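O-ureido-L-serine synthase (Streptomyces lavendulae, PDB 3X44) uses pyridoxal 5'-phosphate to join hydroxyurea to O-acetyl-L-serine, giving O-ureido-L-serine for biosynthesis of the antibiotic D-cycloserine. Local coordinates at residues S41-D53 with N145-E159. The protein carries 1 engineered substitution. Sequence-based numbering, arbitrary orientation.
Engineered in segment 41-53: A43 (natural residue Lys).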
loop_
_atom_site.group_PDB
_atom_site.type_symbol
_atom_site.label_atom_id
_atom_site.label_comp_id
_atom_site.label_asym_id
_atom_site.label_seq_id
_atom_site.Cartn_x
_atom_site.Cartn_y
_atom_site.Cartn_z
ATOM N N SER A 41 3.880 -0.092 -19.043
ATOM C CA SER A 41 4.252 -1.476 -19.305
ATOM C C SER A 41 5.367 -1.987 -18.402
ATOM O O SER A 41 6.025 -1.224 -17.695
ATOM C CB SER A 41 4.679 -1.637 -20.768
ATOM O OG SER A 41 6.066 -1.382 -20.921
ATOM N N VAL A 42 5.572 -3.296 -18.460
ATOM C CA VAL A 42 6.587 -3.980 -17.674
ATOM C C VAL A 42 8.007 -3.483 -17.991
ATOM O O VAL A 42 8.928 -3.655 -17.193
ATOM C CB VAL A 42 6.500 -5.506 -17.932
ATOM C CG1 VAL A 42 6.845 -5.793 -19.367
ATOM C CG2 VAL A 42 7.409 -6.273 -16.978
ATOM N N ALA A 43 8.177 -2.854 -19.149
ATOM C CA ALA A 43 9.484 -2.355 -19.571
ATOM C C ALA A 43 10.087 -1.374 -18.573
ATOM O O ALA A 43 11.301 -1.188 -18.526
ATOM C CB ALA A 43 9.368 -1.697 -20.951
ATOM N N ASP A 44 9.231 -0.742 -17.779
ATOM C CA ASP A 44 9.679 0.223 -16.784
ATOM C C ASP A 44 10.658 -0.395 -15.779
ATOM O O ASP A 44 11.579 0.275 -15.300
ATOM C CB ASP A 44 8.481 0.771 -16.013
ATOM C CG ASP A 44 7.729 1.852 -16.766
ATOM O OD1 ASP A 44 6.955 2.568 -16.105
ATOM O OD2 ASP A 44 7.892 1.991 -17.996
ATOM N N ARG A 45 10.447 -1.667 -15.449
ATOM C CA ARG A 45 11.302 -2.350 -14.486
ATOM C C ARG A 45 12.729 -2.507 -15.001
ATOM O O ARG A 45 13.693 -2.333 -14.258
ATOM C CB ARG A 45 10.723 -3.723 -14.143
ATOM C CG ARG A 45 9.358 -3.678 -13.462
ATOM C CD ARG A 45 8.718 -5.060 -13.446
ATOM N NE ARG A 45 7.335 -5.038 -12.978
ATOM C CZ ARG A 45 6.972 -5.212 -11.709
ATOM N NH1 ARG A 45 7.894 -5.420 -10.778
ATOM N NH2 ARG A 45 5.684 -5.184 -11.374
ATOM N N LEU A 46 12.852 -2.841 -16.277
ATOM C CA LEU A 46 14.149 -3.021 -16.899
ATOM C C LEU A 46 14.849 -1.673 -17.066
ATOM O O LEU A 46 16.023 -1.530 -16.728
ATOM C CB LEU A 46 13.968 -3.692 -18.263
ATOM C CG LEU A 46 15.175 -3.923 -19.174
ATOM C CD1 LEU A 46 14.852 -5.057 -20.134
ATOM C CD2 LEU A 46 15.500 -2.657 -19.952
ATOM N N ALA A 47 14.118 -0.685 -17.579
ATOM C CA ALA A 47 14.675 0.641 -17.809
ATOM C C ALA A 47 15.296 1.245 -16.559
ATOM O O ALA A 47 16.410 1.761 -16.604
ATOM C CB ALA A 47 13.603 1.566 -18.362
ATOM N N LEU A 48 14.566 1.187 -15.452
ATOM C CA LEU A 48 15.047 1.726 -14.186
ATOM C C LEU A 48 16.255 0.934 -13.696
ATOM O O LEU A 48 17.265 1.504 -13.273
ATOM C CB LEU A 48 13.936 1.656 -13.133
ATOM C CG LEU A 48 14.301 2.119 -11.724
ATOM C CD1 LEU A 48 14.557 3.617 -11.730
ATOM C CD2 LEU A 48 13.181 1.767 -10.764
ATOM N N SER A 49 16.144 -0.388 -13.768
ATOM C CA SER A 49 17.204 -1.260 -13.308
ATOM C C SER A 49 18.528 -1.059 -14.020
ATOM O O SER A 49 19.562 -0.914 -13.374
ATOM C CB SER A 49 16.789 -2.721 -13.442
ATOM O OG SER A 49 17.759 -3.550 -12.829
ATOM N N VAL A 50 18.494 -1.063 -15.348
ATOM C CA VAL A 50 19.702 -0.896 -16.139
ATOM C C VAL A 50 20.360 0.459 -15.879
ATOM O O VAL A 50 21.584 0.553 -15.754
ATOM C CB VAL A 50 19.397 -1.037 -17.649
ATOM C CG1 VAL A 50 20.643 -0.724 -18.461
ATOM C CG2 VAL A 50 18.900 -2.459 -17.952
ATOM N N VAL A 51 19.541 1.499 -15.790
ATOM C CA VAL A 51 20.030 2.851 -15.541
ATOM C C VAL A 51 20.646 2.980 -14.143
ATOM O O VAL A 51 21.744 3.520 -13.987
ATOM C CB VAL A 51 18.882 3.877 -15.702
ATOM C CG1 VAL A 51 19.262 5.210 -15.078
ATOM C CG2 VAL A 51 18.570 4.053 -17.171
ATOM N N LEU A 52 19.943 2.483 -13.131
ATOM C CA LEU A 52 20.444 2.536 -11.758
ATOM C C LEU A 52 21.754 1.753 -11.639
ATOM O O LEU A 52 22.709 2.206 -11.012
ATOM C CB LEU A 52 19.414 1.950 -10.789
ATOM C CG LEU A 52 18.112 2.731 -10.572
ATOM C CD1 LEU A 52 17.270 2.005 -9.541
ATOM C CD2 LEU A 52 18.406 4.155 -10.119
ATOM N N ASP A 53 21.786 0.574 -12.253
ATOM C CA ASP A 53 22.967 -0.282 -12.232
ATOM C C ASP A 53 24.147 0.429 -12.891
ATOM O O ASP A 53 25.266 0.419 -12.373
ATOM C CB ASP A 53 22.668 -1.585 -12.981
ATOM C CG ASP A 53 23.907 -2.446 -13.177
ATOM O OD1 ASP A 53 24.316 -3.116 -12.212
ATOM O OD2 ASP A 53 24.459 -2.453 -14.297
ATOM N N ASN A 145 22.008 -7.816 -20.454
ATOM C CA ASN A 145 22.244 -7.170 -19.175
ATOM C C ASN A 145 21.616 -7.888 -17.989
ATOM O O ASN A 145 20.390 -7.974 -17.878
ATOM C CB ASN A 145 21.750 -5.724 -19.218
ATOM C CG ASN A 145 22.338 -4.887 -18.112
ATOM O OD1 ASN A 145 22.658 -5.401 -17.044
ATOM N ND2 ASN A 145 22.483 -3.589 -18.354
ATOM N N PRO A 146 22.458 -8.395 -17.074
ATOM C CA PRO A 146 22.014 -9.110 -15.874
ATOM C C PRO A 146 21.054 -8.263 -15.038
ATOM O O PRO A 146 20.227 -8.798 -14.303
ATOM C CB PRO A 146 23.312 -9.400 -15.126
ATOM C CG PRO A 146 24.372 -9.361 -16.178
ATOM C CD PRO A 146 23.930 -8.304 -17.140
ATOM N N ALA A 147 21.174 -6.943 -15.156
ATOM C CA ALA A 147 20.315 -6.016 -14.419
ATOM C C ALA A 147 18.848 -6.148 -14.828
ATOM O O ALA A 147 17.957 -5.650 -14.147
ATOM C CB ALA A 147 20.790 -4.581 -14.642
ATOM N N ASN A 148 18.606 -6.817 -15.945
ATOM C CA ASN A 148 17.258 -7.018 -16.458
ATOM C C ASN A 148 16.556 -8.085 -15.609
ATOM O O ASN A 148 15.676 -7.759 -14.815
ATOM C CB ASN A 148 17.346 -7.407 -17.944
ATOM C CG ASN A 148 16.015 -7.847 -18.536
ATOM O OD1 ASN A 148 14.982 -7.886 -17.860
ATOM N ND2 ASN A 148 16.041 -8.184 -19.820
ATOM N N PRO A 149 16.959 -9.364 -15.738
ATOM C CA PRO A 149 16.314 -10.417 -14.944
ATOM C C PRO A 149 16.410 -10.205 -13.429
ATOM O O PRO A 149 15.539 -10.643 -12.676
ATOM C CB PRO A 149 17.036 -11.702 -15.389
ATOM C CG PRO A 149 18.326 -11.236 -15.964
ATOM C CD PRO A 149 18.022 -9.914 -16.600
ATOM N N SER A 150 17.465 -9.528 -12.984
ATOM C CA SER A 150 17.652 -9.290 -11.560
ATOM C C SER A 150 16.560 -8.412 -10.960
ATOM O O SER A 150 16.111 -8.662 -9.848
ATOM C CB SER A 150 19.030 -8.670 -11.295
ATOM O OG SER A 150 18.981 -7.259 -11.396
ATOM N N TYR A 151 16.117 -7.387 -11.677
ATOM C CA TYR A 151 15.061 -6.548 -11.119
ATOM C C TYR A 151 13.766 -7.346 -11.050
ATOM O O TYR A 151 12.896 -7.046 -10.247
ATOM C CB TYR A 151 14.849 -5.286 -11.954
ATOM C CG TYR A 151 14.231 -4.144 -11.166
ATOM C CD1 TYR A 151 15.005 -3.349 -10.315
ATOM C CD2 TYR A 151 12.871 -3.854 -11.285
ATOM C CE1 TYR A 151 14.425 -2.276 -9.602
ATOM C CE2 TYR A 151 12.295 -2.799 -10.584
ATOM C CZ TYR A 151 13.067 -2.014 -9.750
ATOM O OH TYR A 151 12.469 -0.964 -9.084
ATOM N N HIS A 152 13.643 -8.369 -11.891
ATOM C CA HIS A 152 12.440 -9.203 -11.887
ATOM C C HIS A 152 12.464 -10.184 -10.727
ATOM O O HIS A 152 11.417 -10.534 -10.181
ATOM C CB HIS A 152 12.306 -9.964 -13.205
ATOM C CG HIS A 152 11.904 -9.090 -14.350
ATOM N ND1 HIS A 152 10.649 -8.524 -14.448
ATOM C CD2 HIS A 152 12.599 -8.657 -15.426
ATOM C CE1 HIS A 152 10.590 -7.782 -15.538
ATOM N NE2 HIS A 152 11.759 -7.846 -16.149
ATOM N N ARG A 153 13.658 -10.632 -10.351
ATOM C CA ARG A 153 13.779 -11.552 -9.230
ATOM C C ARG A 153 13.416 -10.798 -7.955
ATOM O O ARG A 153 12.773 -11.330 -7.055
ATOM C CB ARG A 153 15.219 -12.045 -9.081
ATOM C CG ARG A 153 15.708 -12.998 -10.141
ATOM C CD ARG A 153 17.117 -13.468 -9.783
ATOM N NE ARG A 153 17.822 -14.025 -10.933
ATOM C CZ ARG A 153 18.721 -13.360 -11.652
ATOM N NH1 ARG A 153 19.026 -12.106 -11.342
ATOM N NH2 ARG A 153 19.318 -13.948 -12.682
ATOM N N GLU A 154 13.838 -9.542 -7.892
ATOM C CA GLU A 154 13.629 -8.737 -6.698
ATOM C C GLU A 154 12.293 -8.024 -6.554
ATOM O O GLU A 154 11.871 -7.743 -5.432
ATOM C CB GLU A 154 14.778 -7.729 -6.558
ATOM C CG GLU A 154 16.140 -8.393 -6.408
ATOM C CD GLU A 154 17.294 -7.521 -6.864
ATOM O OE1 GLU A 154 17.394 -6.367 -6.403
ATOM O OE2 GLU A 154 18.111 -7.996 -7.679
ATOM N N THR A 155 11.631 -7.717 -7.665
ATOM C CA THR A 155 10.350 -7.036 -7.570
ATOM C C THR A 155 9.189 -7.861 -8.108
ATOM O O THR A 155 8.323 -8.278 -7.348
ATOM C CB THR A 155 10.387 -5.667 -8.289
ATOM O OG1 THR A 155 10.691 -5.851 -9.676
ATOM C CG2 THR A 155 11.449 -4.775 -7.661
ATOM N N THR A 156 9.177 -8.096 -9.417
ATOM C CA THR A 156 8.109 -8.859 -10.054
ATOM C C THR A 156 7.827 -10.186 -9.366
ATOM O O THR A 156 6.673 -10.528 -9.118
ATOM C CB THR A 156 8.440 -9.159 -11.520
ATOM O OG1 THR A 156 8.975 -7.979 -12.131
ATOM C CG2 THR A 156 7.180 -9.606 -12.260
ATOM N N ALA A 157 8.888 -10.935 -9.091
ATOM C CA ALA A 157 8.770 -12.225 -8.420
ATOM C C ALA A 157 8.335 -12.066 -6.959
ATOM O O ALA A 157 7.565 -12.875 -6.438
ATOM C CB ALA A 157 10.113 -12.970 -8.482
ATOM N N SER A 158 8.836 -11.028 -6.297
ATOM C CA SER A 158 8.498 -10.794 -4.892
ATOM C C SER A 158 7.029 -10.431 -4.713
ATOM O O SER A 158 6.408 -10.808 -3.718
ATOM C CB SER A 158 9.373 -9.681 -4.303
ATOM O OG SER A 158 10.717 -10.111 -4.151
ATOM N N GLU A 159 6.489 -9.682 -5.667
ATOM C CA GLU A 159 5.087 -9.265 -5.621
ATOM C C GLU A 159 4.191 -10.484 -5.841
ATOM O O GLU A 159 3.164 -10.650 -5.176
ATOM C CB GLU A 159 4.812 -8.224 -6.714
ATOM C CG GLU A 159 5.570 -6.917 -6.531
ATOM C CD GLU A 159 5.737 -6.153 -7.829
ATOM O OE1 GLU A 159 4.852 -6.260 -8.705
ATOM O OE2 GLU A 159 6.754 -5.446 -7.970
HETATM O O HOH W 1 11.242 -4.873 -17.427
HETATM O O HOH W 2 23.268 -1.504 -16.379
HETATM O O HOH W 3 24.743 -4.721 -15.492
#
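R45 and E159 meet head-on: NH2 reaches OE1 at 3.0 Å on its syn lone pair, and NH1 reaches OE2 at 3.0 Å, in a two-nitrogen salt bridge. Both oxygens lie near the guanidinium plane, although the carboxylate is turned 37° from it. T156 OG1 sits over one guanidinium face, while T155 OG1 takes a weak bond from NH1 at the edge. Nearer the backbone, R45 CB packs on Y151 CD2 (3.6 Å), and the R45 carbonyl oxygen lies over the tyrosine ring; T155 CG2 lies over the opposite face, toward the rim. One turn on, S49 OG, trans to the backbone N (chi1 -172°), makes a very short 2.5 Å bond to A147 O. The axes of segments 43-53 and 147-159 approach to 8.4 Å at 116° within the fold-type II PLP architecture of the cysteine synthase family; the former's N-terminal end carries the cofactor-lysine position, here the engineered A43, and H152 lies near the bound external aldimine. L46 CD1 rests 3.4 Å from N148 ND2, which bonds T178 of the PLP site. Two waters link D53 to N145, whose OD1 caps A147 N. The R45-E159 pair has further ionic partners: E34 at R45 NE, K32 at E159 OE1.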